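Mgp-operon protein 3 (Mycoplasma pneumoniae, PDB 6RJ1) probably serves as a membrane-anchored surface adhesin that works with P1 in attaching the bacterium to host cells. Local coordinates at residues 832-846 with 908-920. Sequence-based numbering, arbitrary orientation.
Sequences ISFSYTPFGSAESAV and TLSQAPAALAVQN
Thr-837 and Ala-915 meet where the edge strands 834-838 and 914-920 of two successive antiparallel sheets run side by side, 29° from parallel, an arrangement consistent with neighbouring blades of a beta-propeller. Between these strands no backbone hydrogen bond forms. Instead, Thr-837 OG1 donates to Ala-915 O at 3.1 Å, tilted 15° from the carbonyl plane. Thr-837 CG2 lies anti to its own backbone N, and both branches face that carbonyl. Small residues fill the neighbouring positions: Ser-835 OG lies 3.4 Å from Ala-914 CB. At the leading end Ile-832 CG2 rests on the Leu-909 carbonyl, and its CD1 reaches Leu-909 CB at 4.0 Å. Ala-912 CB packs against Ile-832 CA. Asn-813 ND2, from the strand paired with 834-838, binds both Ile-832 O and Pro-913 O. At the trailing end the carboxylate of Glu-843 spans the gap. Its chain bends at CB-CG (chi2 -82°), and OE2 accepts Gln-919 N at 2.8 Å on the syn side but well out of the carboxylate plane. OE1 takes a weak bond from Gly-840 N. Glu-843 CB lies over the rim of one face of the Phe-839 ring, while Ala-917 CB meets the ring edge at CD2, 4.2 Å away. The two segments are thus joined by two side-chain-to-backbone bonds and small apolar contacts. The buried Glu-843 carboxylate has one firm N-H partner and one weak one, consistent with a charged form.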
loop_
_atom_site.group_PDB
_atom_site.type_symbol
_atom_site.label_atom_id
_atom_site.label_comp_id
_atom_site.label_asym_id
_atom_site.label_seq_id
_atom_site.Cartn_x
_atom_site.Cartn_y
_atom_site.Cartn_z
ATOM N N ILE A 832 4.861 17.743 13.134
ATOM C CA ILE A 832 4.034 17.392 14.285
ATOM C C ILE A 832 2.736 16.654 13.845
ATOM O O ILE A 832 2.000 16.170 14.705
ATOM C CB ILE A 832 3.792 18.593 15.244
ATOM C CG1 ILE A 832 3.175 19.822 14.529
ATOM C CG2 ILE A 832 5.094 18.954 15.993
ATOM C CD1 ILE A 832 2.615 20.937 15.494
ATOM N N SER A 833 2.511 16.515 12.507
ATOM C CA SER A 833 1.369 15.831 11.886
ATOM C C SER A 833 1.573 14.310 11.824
ATOM O O SER A 833 0.611 13.564 11.643
ATOM C CB SER A 833 1.127 16.373 10.480
ATOM O OG SER A 833 2.217 16.088 9.619
ATOM N N PHE A 834 2.832 13.861 11.938
ATOM C CA PHE A 834 3.195 12.444 11.896
ATOM C C PHE A 834 3.976 12.041 13.144
ATOM O O PHE A 834 4.877 12.765 13.577
ATOM C CB PHE A 834 4.022 12.144 10.634
ATOM C CG PHE A 834 4.456 10.708 10.457
ATOM C CD1 PHE A 834 5.659 10.256 10.988
ATOM C CD2 PHE A 834 3.686 9.817 9.723
ATOM C CE1 PHE A 834 6.064 8.930 10.818
ATOM C CE2 PHE A 834 4.105 8.499 9.536
ATOM C CZ PHE A 834 5.292 8.066 10.079
ATOM N N SER A 835 3.648 10.855 13.681
ATOM C CA SER A 835 4.306 10.249 14.838
ATOM C C SER A 835 4.321 8.720 14.698
ATOM O O SER A 835 3.300 8.120 14.353
ATOM C CB SER A 835 3.619 10.663 16.134
ATOM O OG SER A 835 3.359 9.548 16.975
ATOM N N TYR A 836 5.476 8.099 14.969
ATOM C CA TYR A 836 5.634 6.651 14.950
ATOM C C TYR A 836 6.211 6.218 16.295
ATOM O O TYR A 836 7.278 6.697 16.694
ATOM C CB TYR A 836 6.496 6.188 13.759
ATOM C CG TYR A 836 6.989 4.761 13.873
ATOM C CD1 TYR A 836 6.173 3.689 13.519
ATOM C CD2 TYR A 836 8.262 4.477 14.363
ATOM C CE1 TYR A 836 6.618 2.373 13.636
ATOM C CE2 TYR A 836 8.707 3.166 14.505
ATOM C CZ TYR A 836 7.887 2.118 14.128
ATOM O OH TYR A 836 8.338 0.830 14.270
ATOM N N THR A 837 5.487 5.351 17.014
ATOM C CA THR A 837 5.931 4.833 18.306
ATOM C C THR A 837 6.096 3.319 18.170
ATOM O O THR A 837 5.118 2.633 17.856
ATOM C CB THR A 837 4.968 5.239 19.422
ATOM O OG1 THR A 837 4.669 6.629 19.295
ATOM C CG2 THR A 837 5.524 4.944 20.815
ATOM N N PRO A 838 7.321 2.777 18.355
ATOM C CA PRO A 838 7.505 1.325 18.214
ATOM C C PRO A 838 6.786 0.540 19.300
ATOM O O PRO A 838 6.832 0.934 20.466
ATOM C CB PRO A 838 9.029 1.143 18.326
ATOM C CG PRO A 838 9.616 2.505 18.191
ATOM C CD PRO A 838 8.588 3.439 18.723
ATOM N N PHE A 839 6.108 -0.555 18.926
ATOM C CA PHE A 839 5.433 -1.367 19.933
ATOM C C PHE A 839 6.357 -2.492 20.463
ATOM O O PHE A 839 7.402 -2.771 19.871
ATOM C CB PHE A 839 4.049 -1.868 19.472
ATOM C CG PHE A 839 3.859 -2.539 18.131
ATOM C CD1 PHE A 839 4.716 -3.550 17.707
ATOM C CD2 PHE A 839 2.730 -2.267 17.354
ATOM C CE1 PHE A 839 4.502 -4.204 16.483
ATOM C CE2 PHE A 839 2.522 -2.914 16.129
ATOM C CZ PHE A 839 3.404 -3.882 15.706
ATOM N N GLY A 840 5.991 -3.071 21.601
ATOM C CA GLY A 840 6.757 -4.121 22.263
ATOM C C GLY A 840 6.775 -5.459 21.555
ATOM O O GLY A 840 6.130 -5.638 20.516
ATOM N N SER A 841 7.518 -6.414 22.136
ATOM C CA SER A 841 7.681 -7.778 21.632
ATOM C C SER A 841 6.350 -8.545 21.568
ATOM O O SER A 841 6.140 -9.322 20.634
ATOM C CB SER A 841 8.681 -8.536 22.499
ATOM O OG SER A 841 9.246 -9.625 21.789
ATOM N N ALA A 842 5.457 -8.305 22.551
ATOM C CA ALA A 842 4.142 -8.937 22.658
ATOM C C ALA A 842 3.217 -8.586 21.493
ATOM O O ALA A 842 2.418 -9.429 21.065
ATOM C CB ALA A 842 3.490 -8.555 23.976
ATOM N N GLU A 843 3.318 -7.342 20.994
ATOM C CA GLU A 843 2.509 -6.837 19.878
ATOM C C GLU A 843 3.176 -7.087 18.535
ATOM O O GLU A 843 2.494 -7.085 17.516
ATOM C CB GLU A 843 2.093 -5.361 20.055
ATOM C CG GLU A 843 2.941 -4.548 21.023
ATOM C CD GLU A 843 2.671 -4.650 22.513
ATOM O OE1 GLU A 843 3.525 -4.168 23.292
ATOM O OE2 GLU A 843 1.618 -5.203 22.906
ATOM N N SER A 844 4.499 -7.341 18.536
ATOM C CA SER A 844 5.289 -7.690 17.351
ATOM C C SER A 844 5.026 -9.160 16.991
ATOM O O SER A 844 5.399 -9.606 15.912
ATOM C CB SER A 844 6.779 -7.487 17.621
ATOM O OG SER A 844 7.106 -6.117 17.789
ATOM N N ALA A 845 4.396 -9.907 17.913
ATOM C CA ALA A 845 4.047 -11.316 17.758
ATOM C C ALA A 845 2.689 -11.473 17.065
ATOM O O ALA A 845 2.364 -12.570 16.606
ATOM C CB ALA A 845 4.024 -11.993 19.123
ATOM N N VAL A 846 1.904 -10.372 16.996
ATOM C CA VAL A 846 0.577 -10.282 16.375
ATOM C C VAL A 846 0.708 -10.223 14.848
ATOM O O VAL A 846 1.462 -9.397 14.328
ATOM C CB VAL A 846 -0.207 -9.048 16.914
ATOM C CG1 VAL A 846 -1.579 -8.917 16.264
ATOM C CG2 VAL A 846 -0.336 -9.085 18.435
ATOM N N THR A 908 1.892 26.953 19.697
ATOM C CA THR A 908 2.653 26.023 18.863
ATOM C C THR A 908 3.105 24.804 19.673
ATOM O O THR A 908 3.342 24.916 20.880
ATOM C CB THR A 908 3.811 26.738 18.118
ATOM O OG1 THR A 908 4.404 25.825 17.182
ATOM C CG2 THR A 908 4.882 27.320 19.061
ATOM N N LEU A 909 3.216 23.645 19.005
ATOM C CA LEU A 909 3.671 22.420 19.645
ATOM C C LEU A 909 5.036 22.036 19.094
ATOM O O LEU A 909 5.222 22.021 17.878
ATOM C CB LEU A 909 2.641 21.291 19.468
ATOM C CG LEU A 909 2.389 20.393 20.685
ATOM C CD1 LEU A 909 1.728 21.159 21.833
ATOM C CD2 LEU A 909 1.509 19.231 20.310
ATOM N N SER A 910 6.002 21.782 19.993
ATOM C CA SER A 910 7.380 21.420 19.641
ATOM C C SER A 910 7.510 19.943 19.287
ATOM O O SER A 910 8.241 19.603 18.355
ATOM C CB SER A 910 8.344 21.789 20.766
ATOM O OG SER A 910 7.965 21.199 21.999
ATOM N N GLN A 911 6.800 19.074 20.026
ATOM C CA GLN A 911 6.790 17.622 19.823
ATOM C C GLN A 911 5.478 17.166 19.184
ATOM O O GLN A 911 4.426 17.746 19.455
ATOM C CB GLN A 911 7.005 16.901 21.166
ATOM C CG GLN A 911 8.329 16.154 21.258
ATOM C CD GLN A 911 8.192 14.716 20.823
ATOM O OE1 GLN A 911 7.967 13.815 21.642
ATOM N NE2 GLN A 911 8.323 14.466 19.523
ATOM N N ALA A 912 5.542 16.122 18.346
ATOM C CA ALA A 912 4.369 15.552 17.681
ATOM C C ALA A 912 3.563 14.713 18.674
ATOM O O ALA A 912 4.163 13.827 19.290
ATOM C CB ALA A 912 4.804 14.677 16.516
ATOM N N PRO A 913 2.230 14.949 18.860
ATOM C CA PRO A 913 1.457 14.092 19.784
ATOM C C PRO A 913 1.477 12.648 19.280
ATOM O O PRO A 913 1.235 12.396 18.095
ATOM C CB PRO A 913 0.047 14.696 19.760
ATOM C CG PRO A 913 0.191 16.024 19.131
ATOM C CD PRO A 913 1.361 15.949 18.210
ATOM N N ALA A 914 1.870 11.721 20.162
ATOM C CA ALA A 914 2.039 10.312 19.823
ATOM C C ALA A 914 0.921 9.386 20.307
ATOM O O ALA A 914 0.022 9.803 21.036
ATOM C CB ALA A 914 3.391 9.825 20.327
ATOM N N ALA A 915 0.985 8.126 19.864
ATOM C CA ALA A 915 0.066 7.052 20.210
ATOM C C ALA A 915 0.833 5.928 20.919
ATOM O O ALA A 915 2.062 5.897 20.881
ATOM C CB ALA A 915 -0.607 6.522 18.954
ATOM N N LEU A 916 0.111 5.020 21.580
ATOM C CA LEU A 916 0.698 3.898 22.303
ATOM C C LEU A 916 -0.140 2.658 22.055
ATOM O O LEU A 916 -1.323 2.653 22.379
ATOM C CB LEU A 916 0.779 4.230 23.807
ATOM C CG LEU A 916 1.665 3.329 24.662
ATOM C CD1 LEU A 916 3.130 3.727 24.560
ATOM C CD2 LEU A 916 1.233 3.373 26.097
ATOM N N ALA A 917 0.463 1.629 21.439
ATOM C CA ALA A 917 -0.202 0.367 21.116
ATOM C C ALA A 917 0.237 -0.735 22.056
ATOM O O ALA A 917 1.441 -0.946 22.235
ATOM C CB ALA A 917 0.092 -0.031 19.684
ATOM N N VAL A 918 -0.734 -1.432 22.664
ATOM C CA VAL A 918 -0.485 -2.526 23.609
ATOM C C VAL A 918 -1.513 -3.649 23.482
ATOM O O VAL A 918 -2.696 -3.381 23.271
ATOM C CB VAL A 918 -0.370 -2.063 25.099
ATOM C CG1 VAL A 918 1.007 -1.510 25.423
ATOM C CG2 VAL A 918 -1.469 -1.076 25.489
ATOM N N GLN A 919 -1.056 -4.904 23.662
ATOM C CA GLN A 919 -1.896 -6.101 23.706
ATOM C C GLN A 919 -2.634 -5.956 25.042
ATOM O O GLN A 919 -2.003 -5.946 26.099
ATOM C CB GLN A 919 -1.019 -7.359 23.673
ATOM C CG GLN A 919 -1.090 -8.093 22.352
ATOM C CD GLN A 919 -1.610 -9.505 22.507
ATOM O OE1 GLN A 919 -0.939 -10.471 22.116
ATOM N NE2 GLN A 919 -2.819 -9.660 23.073
ATOM N N ASN A 920 -3.947 -5.712 24.972
ATOM C CA ASN A 920 -4.780 -5.358 26.120
ATOM C C ASN A 920 -5.191 -6.484 27.092
ATOM O O ASN A 920 -5.747 -6.171 28.138
ATOM C CB ASN A 920 -6.035 -4.630 25.641
ATOM C CG ASN A 920 -6.932 -5.376 24.676
ATOM O OD1 ASN A 920 -7.067 -6.607 24.697
ATOM N ND2 ASN A 920 -7.601 -4.625 23.821
#